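Local coordinates for succinoglycan biosynthesis protein (Bacillus cereus ATCC 14579, PDB 3B55) that is of unknown function but binds a calcium ion and belongs to the erythromycin esterase-like family, despite its naming for succinoglycan biosynthesis, at residues Q155-P160 / S164-I169; L122-Y125 / G129-N132; S76-G81 / K105-L110. The protein carries 1 engineered substitution. One frame throughout, in Å; residues are numbered along the deposited sequence.

Contact 1: residues Q155-P160 / S164-I169; sequences QYNANP and SKVRVI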
loop_
_atom_site.group_PDB
_atom_site.type_symbol
_atom_site.label_atom_id
_atom_site.label_comp_id
_atom_site.label_asym_id
_atom_site.label_seq_id
_atom_site.Cartn_x
_atom_site.Cartn_y
_atom_site.Cartn_z
ATOM N N GLN A 155 6.125 -1.417 -20.071
ATOM C CA GLN A 155 6.070 -2.268 -21.257
ATOM C C GLN A 155 4.639 -2.683 -21.577
ATOM O O GLN A 155 4.200 -2.618 -22.728
ATOM C CB GLN A 155 6.937 -3.516 -21.054
ATOM C CG GLN A 155 8.426 -3.236 -21.049
ATOM C CD GLN A 155 9.255 -4.498 -20.881
ATOM O OE1 GLN A 155 9.985 -4.655 -19.898
ATOM N NE2 GLN A 155 9.144 -5.407 -21.841
ATOM N N TYR A 156 3.916 -3.116 -20.553
ATOM C CA TYR A 156 2.535 -3.526 -20.726
ATOM C C TYR A 156 1.706 -2.392 -21.329
ATOM O O TYR A 156 0.870 -2.626 -22.201
ATOM C CB TYR A 156 1.948 -3.948 -19.373
ATOM C CG TYR A 156 0.507 -4.388 -19.438
ATOM C CD1 TYR A 156 -0.533 -3.456 -19.461
ATOM C CD2 TYR A 156 0.180 -5.741 -19.516
ATOM C CE1 TYR A 156 -1.864 -3.864 -19.560
ATOM C CE2 TYR A 156 -1.148 -6.160 -19.618
ATOM C CZ TYR A 156 -2.159 -5.220 -19.639
ATOM O OH TYR A 156 -3.467 -5.640 -19.735
ATOM N N ASN A 157 1.951 -1.165 -20.871
ATOM C CA ASN A 157 1.214 0.002 -21.355
ATOM C C ASN A 157 1.539 0.440 -22.794
ATOM O O ASN A 157 0.729 1.109 -23.439
ATOM C CB ASN A 157 1.433 1.189 -20.407
ATOM C CG ASN A 157 0.654 1.057 -19.115
ATOM O OD1 ASN A 157 0.782 1.882 -18.205
ATOM N ND2 ASN A 157 -0.153 0.014 -19.021
ATOM N N ALA A 158 2.711 0.069 -23.300
ATOM C CA ALA A 158 3.099 0.455 -24.654
ATOM C C ALA A 158 2.783 -0.629 -25.681
ATOM O O ALA A 158 2.992 -0.431 -26.878
ATOM C CB ALA A 158 4.591 0.796 -24.697
ATOM N N ASN A 159 2.285 -1.769 -25.206
ATOM C CA ASN A 159 1.932 -2.894 -26.070
ATOM C C ASN A 159 0.538 -2.608 -26.623
ATOM O O ASN A 159 -0.429 -2.521 -25.869
ATOM C CB ASN A 159 1.919 -4.192 -25.255
ATOM C CG ASN A 159 1.666 -5.427 -26.106
ATOM O OD1 ASN A 159 1.015 -5.365 -27.150
ATOM N ND2 ASN A 159 2.176 -6.564 -25.652
ATOM N N PRO A 160 0.418 -2.487 -27.954
ATOM C CA PRO A 160 -0.836 -2.205 -28.667
ATOM C C PRO A 160 -1.886 -3.307 -28.555
ATOM O O PRO A 160 -3.049 -3.101 -28.898
ATOM C CB PRO A 160 -0.387 -2.033 -30.125
ATOM C CG PRO A 160 1.140 -1.932 -30.055
ATOM C CD PRO A 160 1.498 -2.799 -28.906
ATOM N N SER A 164 -6.111 -1.829 -22.535
ATOM C CA SER A 164 -6.210 -1.051 -21.309
ATOM C C SER A 164 -4.841 -0.790 -20.691
ATOM O O SER A 164 -3.932 -1.609 -20.808
ATOM C CB SER A 164 -7.104 -1.777 -20.303
ATOM O OG SER A 164 -7.326 -0.969 -19.165
ATOM N N LYS A 165 -4.708 0.359 -20.033
ATOM C CA LYS A 165 -3.456 0.745 -19.395
ATOM C C LYS A 165 -3.545 0.684 -17.873
ATOM O O LYS A 165 -4.614 0.864 -17.295
ATOM C CB LYS A 165 -3.068 2.169 -19.790
ATOM C CG LYS A 165 -2.694 2.387 -21.252
ATOM C CD LYS A 165 -2.275 3.843 -21.439
ATOM C CE LYS A 165 -1.884 4.191 -22.864
ATOM N NZ LYS A 165 -0.528 3.708 -23.227
ATOM N N VAL A 166 -2.403 0.441 -17.240
ATOM C CA VAL A 166 -2.314 0.370 -15.789
ATOM C C VAL A 166 -1.796 1.706 -15.270
ATOM O O VAL A 166 -0.750 2.177 -15.716
ATOM C CB VAL A 166 -1.342 -0.735 -15.348
ATOM C CG1 VAL A 166 -1.185 -0.724 -13.825
ATOM C CG2 VAL A 166 -1.848 -2.088 -15.845
ATOM N N ARG A 167 -2.534 2.315 -14.338
ATOM C CA ARG A 167 -2.148 3.599 -13.753
ATOM C C ARG A 167 -1.478 3.367 -12.403
ATOM O O ARG A 167 -1.823 2.429 -11.683
ATOM C CB ARG A 167 -3.375 4.490 -13.537
ATOM C CG ARG A 167 -4.273 4.660 -14.750
ATOM C CD ARG A 167 -3.553 5.308 -15.927
ATOM N NE ARG A 167 -2.969 6.611 -15.609
ATOM C CZ ARG A 167 -3.640 7.639 -15.095
ATOM N NH1 ARG A 167 -4.935 7.531 -14.824
ATOM N NH2 ARG A 167 -3.013 8.782 -14.852
ATOM N N VAL A 168 -0.518 4.220 -12.062
ATOM C CA VAL A 168 0.181 4.102 -10.792
ATOM C C VAL A 168 -0.187 5.253 -9.871
ATOM O O VAL A 168 0.072 6.412 -10.177
ATOM C CB VAL A 168 1.709 4.084 -10.984
ATOM C CG1 VAL A 168 2.408 4.231 -9.642
ATOM C CG2 VAL A 168 2.121 2.782 -11.636
ATOM N N ILE A 169 -0.791 4.918 -8.737
ATOM C CA ILE A 169 -1.209 5.920 -7.757
ATOM C C ILE A 169 -0.496 5.731 -6.417
ATOM O O ILE A 169 -0.138 4.612 -6.040
ATOM C CB ILE A 169 -2.754 5.849 -7.501
ATOM C CG1 ILE A 169 -3.529 6.233 -8.766
ATOM C CG2 ILE A 169 -3.151 6.760 -6.347
ATOM C CD1 ILE A 169 -3.802 5.067 -9.688
#
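K165 runs alongside N157, in the final part of helix 144-158, and its ammonium group bonds to N157 O. From the start of the side chain, K165 CB packs beside the N157 carboxamide, 3.9 Å from N157 CG, and K165 CG follows the same group at a slightly longer range. The middle of the chain runs straight on, and K165 CE comes within 4.1 Å of N157 O. A bend at the last torsion (chi4 -77°) then turns the tip toward the helix, where K165 NZ donates a hydrogen bond to N157 O at 2.9 Å. The nitrogen sits above the carbonyl plane, 37° out of it, so the approach is tilted. A positive group here probably gains from the partial negative charge of carbonyls near the C-terminal part of a helix.

The N157 carboxamide meanwhile lies against the V166 backbone, its CG 3.6 Å from V166 N. Y156 meets S164 and V166: with CG anti to the backbone N (chi1 180°), the ring reaches S164 and presents its edge to the carbonyl, CE1 being 3.3 Å from S164 O. V166 CG2 meets the same ring obliquely, 4.1 Å from Y156 CD1, the two side chains crossing nearly at right angles.

H162 stacks on the Y156 ring from within the short connection. Y156 and V166 both also rest on V102 of helix 88-104, while K165 touches L127 of helix 116-128. The loop leads from helix 144-158 into strand 167-172, an outermost strand of the mixed sheet, parallel to strand 109-112.

Contact 2: residues L122-Y125 / G129-N132; sequences LDRY and GKGN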
loop_
_atom_site.group_PDB
_atom_site.type_symbol
_atom_site.label_atom_id
_atom_site.label_comp_id
_atom_site.label_asym_id
_atom_site.label_seq_id
_atom_site.Cartn_x
_atom_site.Cartn_y
_atom_site.Cartn_z
ATOM N N LEU A 122 5.930 8.367 -11.161
ATOM C CA LEU A 122 6.040 6.961 -11.520
ATOM C C LEU A 122 4.986 6.680 -12.578
ATOM O O LEU A 122 5.210 5.897 -13.500
ATOM C CB LEU A 122 5.805 6.069 -10.299
ATOM C CG LEU A 122 6.753 6.284 -9.111
ATOM C CD1 LEU A 122 6.356 5.365 -7.971
ATOM C CD2 LEU A 122 8.195 6.031 -9.537
ATOM N N ASP A 123 3.838 7.339 -12.438
ATOM C CA ASP A 123 2.741 7.184 -13.378
ATOM C C ASP A 123 3.182 7.719 -14.741
ATOM O O ASP A 123 2.898 7.123 -15.783
ATOM C CB ASP A 123 1.520 7.953 -12.873
ATOM C CG ASP A 123 0.266 7.639 -13.662
ATOM O OD1 ASP A 123 -0.021 6.439 -13.862
ATOM O OD2 ASP A 123 -0.436 8.588 -14.075
ATOM N N ARG A 124 3.877 8.852 -14.719
ATOM C CA ARG A 124 4.376 9.468 -15.939
ATOM C C ARG A 124 5.382 8.526 -16.613
ATOM O O ARG A 124 5.454 8.453 -17.841
ATOM C CB ARG A 124 5.032 10.810 -15.609
ATOM C CG ARG A 124 5.706 11.496 -16.787
ATOM C CD ARG A 124 6.102 12.925 -16.430
ATOM N NE ARG A 124 6.836 13.589 -17.506
ATOM C CZ ARG A 124 8.127 13.397 -17.762
ATOM N NH1 ARG A 124 8.830 12.561 -17.014
ATOM N NH2 ARG A 124 8.713 14.041 -18.763
ATOM N N TYR A 125 6.146 7.800 -15.802
ATOM C CA TYR A 125 7.125 6.859 -16.328
ATOM C C TYR A 125 6.479 5.645 -17.004
ATOM O O TYR A 125 6.937 5.213 -18.059
ATOM C CB TYR A 125 8.059 6.383 -15.215
ATOM C CG TYR A 125 8.944 5.228 -15.627
ATOM C CD1 TYR A 125 10.034 5.420 -16.474
ATOM C CD2 TYR A 125 8.655 3.933 -15.213
ATOM C CE1 TYR A 125 10.811 4.340 -16.903
ATOM C CE2 TYR A 125 9.421 2.853 -15.631
ATOM C CZ TYR A 125 10.496 3.062 -16.475
ATOM O OH TYR A 125 11.240 1.982 -16.891
ATOM N N GLY A 129 7.295 6.459 -20.428
ATOM C CA GLY A 129 8.641 5.913 -20.419
ATOM C C GLY A 129 9.686 6.961 -20.069
ATOM O O GLY A 129 10.881 6.675 -20.069
ATOM N N LYS A 130 9.232 8.177 -19.774
ATOM C CA LYS A 130 10.125 9.280 -19.426
ATOM C C LYS A 130 10.284 9.416 -17.919
ATOM O O LYS A 130 9.349 9.161 -17.168
ATOM C CB LYS A 130 9.576 10.606 -19.945
ATOM C CG LYS A 130 9.313 10.691 -21.444
ATOM C CD LYS A 130 8.545 11.974 -21.721
ATOM C CE LYS A 130 8.140 12.139 -23.170
ATOM N NZ LYS A 130 7.204 13.296 -23.301
ATOM N N GLY A 131 11.471 9.835 -17.486
ATOM C CA GLY A 131 11.731 10.018 -16.070
ATOM C C GLY A 131 12.716 9.023 -15.490
ATOM O O GLY A 131 13.193 8.130 -16.189
ATOM N N ASN A 132 13.025 9.190 -14.206
ATOM C CA ASN A 132 13.944 8.298 -13.504
ATOM C C ASN A 132 13.256 7.855 -12.211
ATOM O O ASN A 132 13.381 8.501 -11.175
ATOM C CB ASN A 132 15.255 9.018 -13.189
ATOM C CG ASN A 132 16.282 8.106 -12.544
ATOM O OD1 ASN A 132 16.079 6.897 -12.438
ATOM N ND2 ASN A 132 17.400 8.682 -12.127
#
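G129 and Y125 share the one hydrogen bond of this contact: G129 N donates to Y125 O at 2.7 Å. It is bent, 130° at the hydrogen.

Weaker polar contacts centre on K130 O. It receives a CA-H...O contact from Y125, with Y125 CA 3.3 Å from K130 O, and lies in the plane of the Y125 ring at its edge, 3.9 Å from Y125 CD1. K130 O thus rests against both Y125 CA and Y125 CB, the latter at 3.6 Å.

The backbone forms an alpha-L C-cap of helix 116-128: an i to i+4 bond closes the last turn, and G129, with phi 76°, is the first residue to leave helical angles. The T128 hydroxyl also bonds to R124 O.

The methylenes of K130 pack on the R124 guanidinium. R124 extends straight from CG to NE and brings this group beside K130, whose CB lies over one face, 3.6 Å from R124 NH1; K130 CD is equally close to R124 NH2. G131 CA meets the guanidinium edge. The like-charged ends, R124 NH2 and K130 NZ, stay 4.8 Å apart, and K130 extends on past the arginine.

Contact 3: residues S76-G81 / K105-L110; sequences SIVGLG and KGFTNL
Between S76 CA and F107 CA, the nearest CA pair, the distance is 8.2 Å, and no hydrogen bond joins the segments: strand 301-306 runs between strands 77-82 and 109-112 in the sheet.

That spacing is bridged by one aromatic side chain. F107 sits in the loop just ahead of strand 109-112, its CB directed toward the other segment. Its CG is anti to the carbonyl carbon (chi1 -74°), and this projects the far end of the ring onto strand 77-82. F107 CZ lies 3.6 Å from V78 CG2, and F107 CE2 is 4.0 Å from the same methyl. V78 also points toward its partner, with CG2 as the branch that touches; the two side chains cross at about a right angle, and the methyl meets the ring obliquely. At the start of the strand I77 CA comes to the ring edge, 4.3 Å from F107 CE2, and S76 O, just before it, approaches that carbon at 3.8 Å from an oblique direction. I77 itself turns its side chain away, to V303 and to E295 of helix 278-298.

L101 of helix 88-104 touches both V78 and F107, and I302 of the intervening strand also meets the ring. Helix 88-104 links the two strands in a beta-alpha-beta crossover, and the phenyl group lies between this helix and the sheet, where the chain leaves the helix for strand 109-112.

With a methyl, a ring and one carbonyl as the chief participants, the contact rests on dispersion and the exclusion of water; shape probably matters more than directional bonding in how the ring sits.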
loop_
_atom_site.group_PDB
_atom_site.type_symbol
_atom_site.label_atom_id
_atom_site.label_comp_id
_atom_site.label_asym_id
_atom_site.label_seq_id
_atom_site.Cartn_x
_atom_site.Cartn_y
_atom_site.Cartn_z
ATOM N N SER A 76 -13.710 -5.523 -6.492
ATOM C CA SER A 76 -13.317 -4.292 -7.183
ATOM C C SER A 76 -11.946 -3.793 -6.743
ATOM O O SER A 76 -11.282 -3.036 -7.453
ATOM C CB SER A 76 -14.323 -3.184 -6.883
ATOM O OG SER A 76 -15.638 -3.663 -7.056
ATOM N N ILE A 77 -11.531 -4.210 -5.557
ATOM C CA ILE A 77 -10.268 -3.755 -5.015
ATOM C C ILE A 77 -9.659 -4.859 -4.173
ATOM O O ILE A 77 -10.303 -5.414 -3.284
ATOM C CB ILE A 77 -10.509 -2.455 -4.214
ATOM C CG1 ILE A 77 -9.256 -2.045 -3.445
ATOM C CG2 ILE A 77 -11.723 -2.627 -3.310
ATOM C CD1 ILE A 77 -9.374 -0.657 -2.839
ATOM N N VAL A 78 -8.415 -5.192 -4.498
ATOM C CA VAL A 78 -7.679 -6.259 -3.838
ATOM C C VAL A 78 -6.434 -5.754 -3.124
ATOM O O VAL A 78 -5.541 -5.174 -3.747
ATOM C CB VAL A 78 -7.255 -7.336 -4.878
ATOM C CG1 VAL A 78 -6.309 -8.356 -4.248
ATOM C CG2 VAL A 78 -8.491 -8.020 -5.437
ATOM N N GLY A 79 -6.388 -5.981 -1.813
ATOM C CA GLY A 79 -5.243 -5.568 -1.025
ATOM C C GLY A 79 -4.172 -6.637 -1.179
ATOM O O GLY A 79 -4.463 -7.826 -1.041
ATOM N N LEU A 80 -2.940 -6.230 -1.471
ATOM C CA LEU A 80 -1.846 -7.179 -1.650
ATOM C C LEU A 80 -0.729 -6.774 -0.698
ATOM O O LEU A 80 0.093 -5.912 -1.015
ATOM C CB LEU A 80 -1.380 -7.152 -3.114
ATOM C CG LEU A 80 -0.404 -8.208 -3.647
ATOM C CD1 LEU A 80 -0.927 -9.611 -3.336
ATOM C CD2 LEU A 80 -0.238 -8.021 -5.173
ATOM N N GLY A 81 -0.695 -7.409 0.470
ATOM C CA GLY A 81 0.312 -7.048 1.454
ATOM C C GLY A 81 1.644 -7.758 1.412
ATOM O O GLY A 81 1.763 -8.860 0.886
ATOM N N LYS A 105 -7.775 -10.551 -14.722
ATOM C CA LYS A 105 -8.953 -10.093 -13.999
ATOM C C LYS A 105 -9.350 -8.635 -14.167
ATOM O O LYS A 105 -10.095 -8.106 -13.350
ATOM C CB LYS A 105 -8.805 -10.425 -12.511
ATOM C CG LYS A 105 -8.639 -11.922 -12.230
ATOM C CD LYS A 105 -9.734 -12.499 -11.323
ATOM C CE LYS A 105 -11.120 -12.328 -11.918
ATOM N NZ LYS A 105 -12.149 -13.143 -11.209
ATOM N N GLY A 106 -8.845 -7.988 -15.213
ATOM C CA GLY A 106 -9.199 -6.601 -15.487
ATOM C C GLY A 106 -8.753 -5.478 -14.559
ATOM O O GLY A 106 -9.311 -4.377 -14.621
ATOM N N PHE A 107 -7.755 -5.707 -13.711
ATOM C CA PHE A 107 -7.315 -4.629 -12.829
ATOM C C PHE A 107 -6.476 -3.628 -13.608
ATOM O O PHE A 107 -5.550 -3.996 -14.333
ATOM C CB PHE A 107 -6.559 -5.190 -11.620
ATOM C CG PHE A 107 -7.463 -5.835 -10.610
ATOM C CD1 PHE A 107 -7.940 -7.123 -10.808
ATOM C CD2 PHE A 107 -7.906 -5.123 -9.505
ATOM C CE1 PHE A 107 -8.853 -7.695 -9.921
ATOM C CE2 PHE A 107 -8.819 -5.683 -8.612
ATOM C CZ PHE A 107 -9.293 -6.975 -8.823
ATOM N N THR A 108 -6.814 -2.353 -13.457
ATOM C CA THR A 108 -6.123 -1.294 -14.187
ATOM C C THR A 108 -5.429 -0.222 -13.343
ATOM O O THR A 108 -4.920 0.762 -13.889
ATOM C CB THR A 108 -7.101 -0.573 -15.142
ATOM O OG1 THR A 108 -8.254 -0.146 -14.405
ATOM C CG2 THR A 108 -7.545 -1.505 -16.274
ATOM N N ASN A 109 -5.421 -0.389 -12.026
ATOM C CA ASN A 109 -4.766 0.590 -11.171
ATOM C C ASN A 109 -3.975 -0.072 -10.071
ATOM O O ASN A 109 -4.424 -1.033 -9.459
ATOM C CB ASN A 109 -5.791 1.537 -10.549
ATOM C CG ASN A 109 -6.727 2.113 -11.571
ATOM O OD1 ASN A 109 -7.828 1.601 -11.776
ATOM N ND2 ASN A 109 -6.290 3.173 -12.241
ATOM N N LEU A 110 -2.780 0.444 -9.847
ATOM C CA LEU A 110 -1.923 -0.066 -8.802
ATOM C C LEU A 110 -1.693 1.083 -7.834
ATOM O O LEU A 110 -1.066 2.088 -8.184
ATOM C CB LEU A 110 -0.583 -0.537 -9.371
ATOM C CG LEU A 110 0.457 -0.974 -8.323
ATOM C CD1 LEU A 110 -0.082 -2.126 -7.506
ATOM C CD2 LEU A 110 1.743 -1.398 -9.019
#

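Overall arrangement
Contact 3 is the buried one, set between sheet and helix, nearer the chain's centre than the others (about 11 against 19 Å, centre to centre); contact 1 is partly buried at an outermost strand, and contact 2 is on the surface. Their chemistry follows: apolar in contact 3, mixed in contact 1, backbone capping and the flanks of charged side chains in contact 2. Contacts 1 and 3 reach neighbouring strands of one sheet, joined by probable backbone hydrogen bonds from R167 N to T108 O and from L110 N to R167 O. D123 ties contact 2's helix to contact 1 by a salt bridge to R167. Contacts 2 and 3 do not touch, nearest atoms about 7 Å apart.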